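Local coordinates for probable transcriptional regulator (PDB 2HR3), which probably acts as a MarR-family transcriptional regulator, a dimer that would bind DNA through its winged helix-turn-helix domains, at residues A[49-52]-A[53-57]; A[64-67]-A[68-72]; A[137-140]-A[141-145]. All blocks are in the same frame, centred on the assembly; numbering follows the deposited sequence.

Contact 1 (A[49-52]-A[53-57]); sequences GDVT and PSELA
Thr52 is the N-cap of helix 53-59: its side chain makes the capping bond, and its carbonyl begins the helical hydrogen bonding. OG1 accepts from Glu55 N at 3.3 Å. A chi1 of 45° sets OG1 between the backbone N and the carbonyl carbon, swinging the hydroxyl over the first turn. Thr52 O takes the regular helical bond from Leu56 N (3.2 Å) and a second, weak one from Glu55 N, which therefore divides its hydrogen between two acceptors of one residue.

The site is the N-terminal end of the first helix of the helix-turn-helix in what is probably a MarR winged helix domain; the preceding loop is tied to the wing by backbone hydrogen bonding between Val51 and Val94 of strand 93-96.

Among the apolar groups, CG2 of Val51 meets CG of Leu56 at 4.5 Å, a hydrophobic staple between the residue before the N-cap and the one four past it. Both side chains also pack on Ile44 of helix 32-46. Glu55, extended with CG anti to its backbone N (chi1 -176°), crosses Val51 and Thr52 at about a right angle, and its CB lies 3.3 Å from Thr52 OG1.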
loop_
_atom_site.group_PDB
_atom_site.type_symbol
_atom_site.label_atom_id
_atom_site.label_comp_id
_atom_site.label_asym_id
_atom_site.label_seq_id
_atom_site.Cartn_x
_atom_site.Cartn_y
_atom_site.Cartn_z
ATOM N N GLY A 49 -15.524 -9.312 6.296
ATOM C CA GLY A 49 -15.208 -10.527 6.973
ATOM C C GLY A 49 -15.946 -11.789 6.598
ATOM O O GLY A 49 -15.725 -12.784 7.307
ATOM N N ASP A 50 -16.830 -11.788 5.568
ATOM C CA ASP A 50 -17.449 -13.052 5.105
ATOM C C ASP A 50 -17.512 -13.146 3.584
ATOM O O ASP A 50 -18.581 -13.081 2.984
ATOM C CB ASP A 50 -18.822 -13.245 5.723
ATOM C CG ASP A 50 -19.584 -14.425 5.114
ATOM O OD1 ASP A 50 -19.004 -15.541 5.096
ATOM O OD2 ASP A 50 -20.752 -14.230 4.661
ATOM N N VAL A 51 -16.361 -13.452 2.997
ATOM C CA VAL A 51 -16.025 -13.141 1.626
ATOM C C VAL A 51 -15.564 -14.333 0.812
ATOM O O VAL A 51 -14.911 -15.225 1.307
ATOM C CB VAL A 51 -14.848 -12.072 1.603
ATOM C CG1 VAL A 51 -15.363 -10.675 1.967
ATOM C CG2 VAL A 51 -13.691 -12.439 2.575
ATOM N N THR A 52 -15.883 -14.317 -0.481
ATOM C CA THR A 52 -15.396 -15.327 -1.412
ATOM C C THR A 52 -13.909 -15.079 -1.660
ATOM O O THR A 52 -13.447 -13.915 -1.713
ATOM C CB THR A 52 -16.168 -15.336 -2.825
ATOM O OG1 THR A 52 -16.332 -14.005 -3.316
ATOM C CG2 THR A 52 -17.554 -15.952 -2.722
ATOM N N PRO A 53 -13.160 -16.156 -1.867
ATOM C CA PRO A 53 -11.836 -16.007 -2.421
ATOM C C PRO A 53 -11.736 -15.015 -3.574
ATOM O O PRO A 53 -10.795 -14.164 -3.570
ATOM C CB PRO A 53 -11.506 -17.422 -2.878
ATOM C CG PRO A 53 -12.180 -18.266 -1.786
ATOM C CD PRO A 53 -13.483 -17.570 -1.585
ATOM N N SER A 54 -12.656 -15.141 -4.542
ATOM C CA SER A 54 -12.761 -14.271 -5.728
ATOM C C SER A 54 -12.881 -12.793 -5.420
ATOM O O SER A 54 -12.273 -11.980 -6.042
ATOM C CB SER A 54 -13.994 -14.650 -6.536
ATOM O OG SER A 54 -13.735 -15.759 -7.376
ATOM N N GLU A 55 -13.706 -12.446 -4.468
ATOM C CA GLU A 55 -13.929 -11.068 -4.204
ATOM C C GLU A 55 -12.683 -10.453 -3.609
ATOM O O GLU A 55 -12.358 -9.290 -3.857
ATOM C CB GLU A 55 -15.090 -10.918 -3.241
ATOM C CG GLU A 55 -15.464 -9.485 -2.982
ATOM C CD GLU A 55 -16.508 -9.367 -1.918
ATOM O OE1 GLU A 55 -17.205 -10.414 -1.637
ATOM O OE2 GLU A 55 -16.601 -8.222 -1.369
ATOM N N LEU A 56 -12.006 -11.271 -2.804
ATOM C CA LEU A 56 -10.798 -10.946 -2.125
ATOM C C LEU A 56 -9.657 -10.790 -3.129
ATOM O O LEU A 56 -8.916 -9.790 -3.070
ATOM C CB LEU A 56 -10.463 -12.121 -1.222
ATOM C CG LEU A 56 -9.923 -11.964 0.188
ATOM C CD1 LEU A 56 -9.579 -13.414 0.671
ATOM C CD2 LEU A 56 -8.774 -11.075 0.177
ATOM N N ALA A 57 -9.469 -11.798 -3.992
ATOM C CA ALA A 57 -8.498 -11.671 -5.056
ATOM C C ALA A 57 -8.725 -10.348 -5.846
ATOM O O ALA A 57 -7.776 -9.562 -6.033
ATOM C CB ALA A 57 -8.561 -12.802 -5.957
#

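Contact 2 (A[64-67]-A[68-72])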
loop_
_atom_site.group_PDB
_atom_site.type_symbol
_atom_site.label_atom_id
_atom_site.label_comp_id
_atom_site.label_asym_id
_atom_site.label_seq_id
_atom_site.Cartn_x
_atom_site.Cartn_y
_atom_site.Cartn_z
ATOM N N SER A 64 -5.845 -15.215 -8.504
ATOM C CA SER A 64 -6.609 -16.400 -8.037
ATOM C C SER A 64 -5.679 -17.522 -7.554
ATOM O O SER A 64 -5.738 -17.945 -6.399
ATOM C CB SER A 64 -7.549 -16.881 -9.155
ATOM O OG SER A 64 -8.641 -17.653 -8.652
ATOM N N SER A 65 -4.782 -17.955 -8.431
ATOM C CA SER A 65 -3.792 -19.021 -8.123
ATOM C C SER A 65 -3.049 -18.827 -6.802
ATOM O O SER A 65 -2.704 -19.781 -6.148
ATOM C CB SER A 65 -2.756 -19.166 -9.276
ATOM O OG SER A 65 -1.937 -17.983 -9.419
ATOM N N ASN A 66 -2.816 -17.579 -6.419
ATOM C CA ASN A 66 -1.830 -17.215 -5.382
ATOM C C ASN A 66 -2.426 -17.106 -3.971
ATOM O O ASN A 66 -1.884 -17.595 -2.971
ATOM C CB ASN A 66 -1.239 -15.872 -5.804
ATOM C CG ASN A 66 -0.082 -15.491 -4.976
ATOM O OD1 ASN A 66 -0.239 -14.909 -3.895
ATOM N ND2 ASN A 66 1.117 -15.835 -5.446
ATOM N N LEU A 67 -3.561 -16.412 -3.939
ATOM C CA LEU A 67 -4.531 -16.426 -2.854
ATOM C C LEU A 67 -4.962 -17.842 -2.394
ATOM O O LEU A 67 -5.241 -18.086 -1.205
ATOM C CB LEU A 67 -5.783 -15.651 -3.308
ATOM C CG LEU A 67 -6.709 -15.373 -2.118
ATOM C CD1 LEU A 67 -5.959 -14.705 -0.924
ATOM C CD2 LEU A 67 -7.880 -14.581 -2.540
ATOM N N ALA A 68 -5.041 -18.767 -3.341
ATOM C CA ALA A 68 -5.542 -20.095 -3.009
ATOM C C ALA A 68 -4.564 -20.675 -1.997
ATOM O O ALA A 68 -4.942 -21.173 -0.948
ATOM C CB ALA A 68 -5.677 -20.941 -4.256
ATOM N N ALA A 69 -3.298 -20.473 -2.268
ATOM C CA ALA A 69 -2.244 -20.984 -1.425
ATOM C C ALA A 69 -2.048 -20.287 -0.072
ATOM O O ALA A 69 -1.671 -20.944 0.899
ATOM C CB ALA A 69 -0.934 -20.970 -2.228
ATOM N N LEU A 70 -2.218 -18.958 -0.009
ATOM C CA LEU A 70 -2.124 -18.234 1.269
ATOM C C LEU A 70 -3.343 -18.507 2.124
ATOM O O LEU A 70 -3.277 -18.436 3.334
ATOM C CB LEU A 70 -2.027 -16.723 1.054
ATOM C CG LEU A 70 -0.719 -16.177 0.486
ATOM C CD1 LEU A 70 -0.958 -14.824 -0.055
ATOM C CD2 LEU A 70 0.352 -16.161 1.555
ATOM N N LEU A 71 -4.469 -18.766 1.481
ATOM C CA LEU A 71 -5.712 -19.112 2.182
ATOM C C LEU A 71 -5.558 -20.465 2.782
ATOM O O LEU A 71 -5.942 -20.687 3.916
ATOM C CB LEU A 71 -6.909 -19.103 1.241
ATOM C CG LEU A 71 -7.399 -17.724 0.808
ATOM C CD1 LEU A 71 -8.697 -17.921 -0.040
ATOM C CD2 LEU A 71 -7.596 -16.730 2.028
ATOM N N ARG A 72 -4.963 -21.365 2.017
ATOM C CA ARG A 72 -4.519 -22.622 2.570
ATOM C C ARG A 72 -3.668 -22.483 3.825
ATOM O O ARG A 72 -3.935 -23.184 4.810
ATOM C CB ARG A 72 -3.808 -23.454 1.494
ATOM C CG ARG A 72 -4.820 -24.133 0.532
ATOM C CD ARG A 72 -4.181 -25.201 -0.359
ATOM N NE ARG A 72 -3.698 -24.642 -1.639
ATOM C CZ ARG A 72 -2.480 -24.128 -1.871
ATOM N NH1 ARG A 72 -1.550 -24.036 -0.914
ATOM N NH2 ARG A 72 -2.183 -23.683 -3.091
#
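Leu71 N donates to Leu67 O at 2.9 Å, the shortest of the backbone bonds that join 64-67 to 68-72. Both segments belong to helix 64-76, which follows helix 53-59 in the helix-turn-helix and so, as in other MarR proteins, is probably the DNA-recognition helix. One turn back, Ala68 N reaches Ser64 O at 3.2 Å. Asn66 O has two donors: Leu70 N, one full turn on, at 3.3 Å and 154°, and Ala69 N, a weak partner with a strongly bent approach.

Around these bonds the side chains sort into faces. Ala68 lies on the exposed surface, as does Arg72, whose chain folds back on its own segment.

Asn66 and Leu70 run side by side and point the same way, the amide OD1 meeting a methyl, CD1 of Leu70, at 3.9 Å. They face the second subunit, where Asn66 packs on its own counterpart and Leu70 on Arg63 of that chain; Leu70 also rests on Val40 and Ser36 of helix 32-46.

On the inner face, Leu67 and Leu71 cross obliquely, CD1 of Leu67 lying 3.8 Å from CG of Leu71. This leucine pair is wedged between two helices, with Val40 of helix 32-46 and Leu56 of helix 53-59 touching both residues. Leu71 holds its CG beside the backbone N (chi1 -74°), which lays the start of its side chain close against the carbonyl of the preceding turn, with Leu71 CG 3.0 Å from Leu67 O.

Contact 3 (A[137-140]-A[141-145])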
loop_
_atom_site.group_PDB
_atom_site.type_symbol
_atom_site.label_atom_id
_atom_site.label_comp_id
_atom_site.label_asym_id
_atom_site.label_seq_id
_atom_site.Cartn_x
_atom_site.Cartn_y
_atom_site.Cartn_z
ATOM N N LEU A 137 -9.468 14.131 4.111
ATOM C CA LEU A 137 -9.634 14.499 2.681
ATOM C C LEU A 137 -9.008 13.393 1.822
ATOM O O LEU A 137 -9.288 13.282 0.651
ATOM C CB LEU A 137 -8.981 15.846 2.369
ATOM C CG LEU A 137 -9.429 17.120 3.123
ATOM C CD1 LEU A 137 -8.479 18.279 2.807
ATOM C CD2 LEU A 137 -10.872 17.504 2.777
ATOM N N LEU A 138 -8.139 12.583 2.444
ATOM C CA LEU A 138 -7.470 11.455 1.791
ATOM C C LEU A 138 -8.490 10.360 1.504
ATOM O O LEU A 138 -8.487 9.755 0.419
ATOM C CB LEU A 138 -6.304 10.961 2.652
ATOM C CG LEU A 138 -5.197 12.061 3.025
ATOM C CD1 LEU A 138 -4.079 11.442 3.778
ATOM C CD2 LEU A 138 -4.641 12.760 1.792
ATOM N N THR A 139 -9.372 10.159 2.476
ATOM C CA THR A 139 -10.542 9.287 2.357
ATOM C C THR A 139 -11.467 9.774 1.233
ATOM O O THR A 139 -11.916 9.012 0.395
ATOM C CB THR A 139 -11.355 9.288 3.654
ATOM O OG1 THR A 139 -10.522 8.968 4.777
ATOM C CG2 THR A 139 -12.611 8.292 3.564
ATOM N N ARG A 140 -11.748 11.053 1.186
ATOM C CA ARG A 140 -12.591 11.542 0.116
ATOM C C ARG A 140 -11.995 11.307 -1.253
ATOM O O ARG A 140 -12.684 10.823 -2.121
ATOM C CB ARG A 140 -12.816 12.983 0.297
ATOM C CG ARG A 140 -14.018 13.434 -0.387
ATOM C CD ARG A 140 -14.635 14.435 0.519
ATOM N NE ARG A 140 -14.434 15.771 0.009
ATOM C CZ ARG A 140 -14.484 16.846 0.766
ATOM N NH1 ARG A 140 -14.680 16.720 2.055
ATOM N NH2 ARG A 140 -14.328 18.042 0.223
ATOM N N LEU A 141 -10.684 11.506 -1.419
ATOM C CA LEU A 141 -10.039 11.210 -2.706
ATOM C C LEU A 141 -10.004 9.690 -2.968
ATOM O O LEU A 141 -10.219 9.273 -4.140
ATOM C CB LEU A 141 -8.613 11.736 -2.723
ATOM C CG LEU A 141 -8.403 13.262 -2.547
ATOM C CD1 LEU A 141 -6.984 13.578 -2.167
ATOM C CD2 LEU A 141 -8.794 13.893 -3.878
ATOM N N ALA A 142 -9.787 8.883 -1.911
ATOM C CA ALA A 142 -9.854 7.424 -2.030
ATOM C C ALA A 142 -11.209 6.867 -2.478
ATOM O O ALA A 142 -11.220 5.864 -3.123
ATOM C CB ALA A 142 -9.400 6.709 -0.705
ATOM N N GLN A 143 -12.322 7.537 -2.141
ATOM C CA GLN A 143 -13.647 7.099 -2.433
ATOM C C GLN A 143 -14.208 7.872 -3.620
ATOM O O GLN A 143 -15.377 7.812 -3.888
ATOM C CB GLN A 143 -14.549 7.375 -1.246
ATOM C CG GLN A 143 -14.141 6.720 0.027
ATOM C CD GLN A 143 -15.052 7.147 1.200
ATOM O OE1 GLN A 143 -15.756 8.170 1.137
ATOM N NE2 GLN A 143 -15.049 6.348 2.267
ATOM N N PHE A 144 -13.375 8.633 -4.317
ATOM C CA PHE A 144 -13.855 9.400 -5.447
ATOM C C PHE A 144 -14.422 8.502 -6.555
ATOM O O PHE A 144 -13.822 7.481 -6.889
ATOM C CB PHE A 144 -12.679 10.179 -6.005
ATOM C CG PHE A 144 -12.966 10.941 -7.245
ATOM C CD1 PHE A 144 -13.779 12.058 -7.204
ATOM C CD2 PHE A 144 -12.388 10.568 -8.452
ATOM C CE1 PHE A 144 -14.026 12.798 -8.353
ATOM C CE2 PHE A 144 -12.595 11.293 -9.578
ATOM C CZ PHE A 144 -13.418 12.429 -9.540
ATOM N N GLU A 145 -15.563 8.914 -7.127
ATOM C CA GLU A 145 -16.125 8.360 -8.375
ATOM C C GLU A 145 -16.310 9.531 -9.331
ATOM O O GLU A 145 -16.836 10.585 -8.932
ATOM C CB GLU A 145 -17.476 7.695 -8.134
ATOM C CG GLU A 145 -17.406 6.195 -7.850
ATOM C CD GLU A 145 -17.860 5.254 -9.029
ATOM O OE1 GLU A 145 -17.729 4.023 -8.823
ATOM O OE2 GLU A 145 -18.317 5.699 -10.137
#
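Gln143 N is gripped by two carbonyls where helix 125-142 ends: it donates to Thr139 O at 3.0 Å and, more weakly, to Arg140 O at 3.3 Å, with the same bent angle of 136° at the hydrogen for each. The turn before is more regular. Ala142 N meets Leu138 O at 2.8 Å, and Leu141 N bonds to Leu137 O. Gln143 is the first residue to leave helical angles, and the chain then continues in an extended course through Phe144.

Outside this backbone frame, Thr139 and Gln143 lie side by side and point the same way. The methyl CG2 of Thr139, set anti to the backbone N (chi1 -53° for OG1), comes within 3.4 Å of NE2, so the amide end of Gln143 rests against a methyl. The aliphatic part of the same glutamine sits close to the Thr139 carbonyl, its CG 3.2 Å from that oxygen.

Leu141 bends over the preceding turn, with CG 3.3 Å from Leu137 O, and it shares Leu13 of helix 4-26 with Leu138. Arg140 has a chain bent at chi2 and chi3, which brings Leu137 CD2 of the same segment over one face of the guanidinium, toward its rim. The charge itself is taken up across the dimer: NH2 forms a salt bridge with Glu127 of the second subunit and a hydrogen bond with Cys122 O of that subunit. Past the helix end, Phe144 O accepts from Arg23 of the second subunit, and the ring-bearing side chain packs on Ala121 there. Such a C-terminal helix, interleaved with the terminal helices of its partner, is characteristic of the MarR dimerisation domain.

In the fold
Contacts 1, 2 and 3 follow one another along the chain. Contact 1 spans a loop and the start of helix 53-59, and contact 2 lies on the next helix, 64-76, both in the winged helix-turn-helix domain; their centres are 11 Å apart and they touch, as where Leu67 CD2 packs on Pro53 and Leu56. Contact 3, at the end of helix 125-142, stands apart: its centre is about 23 Å from that of contact 1 and about 30 Å from that of contact 2, with no touch to either. Contacts 2 and 3 both reach the second subunit, so the subunits meet both at the C-terminal helices and, through Asn66 and Leu70, at the probable recognition helix itself.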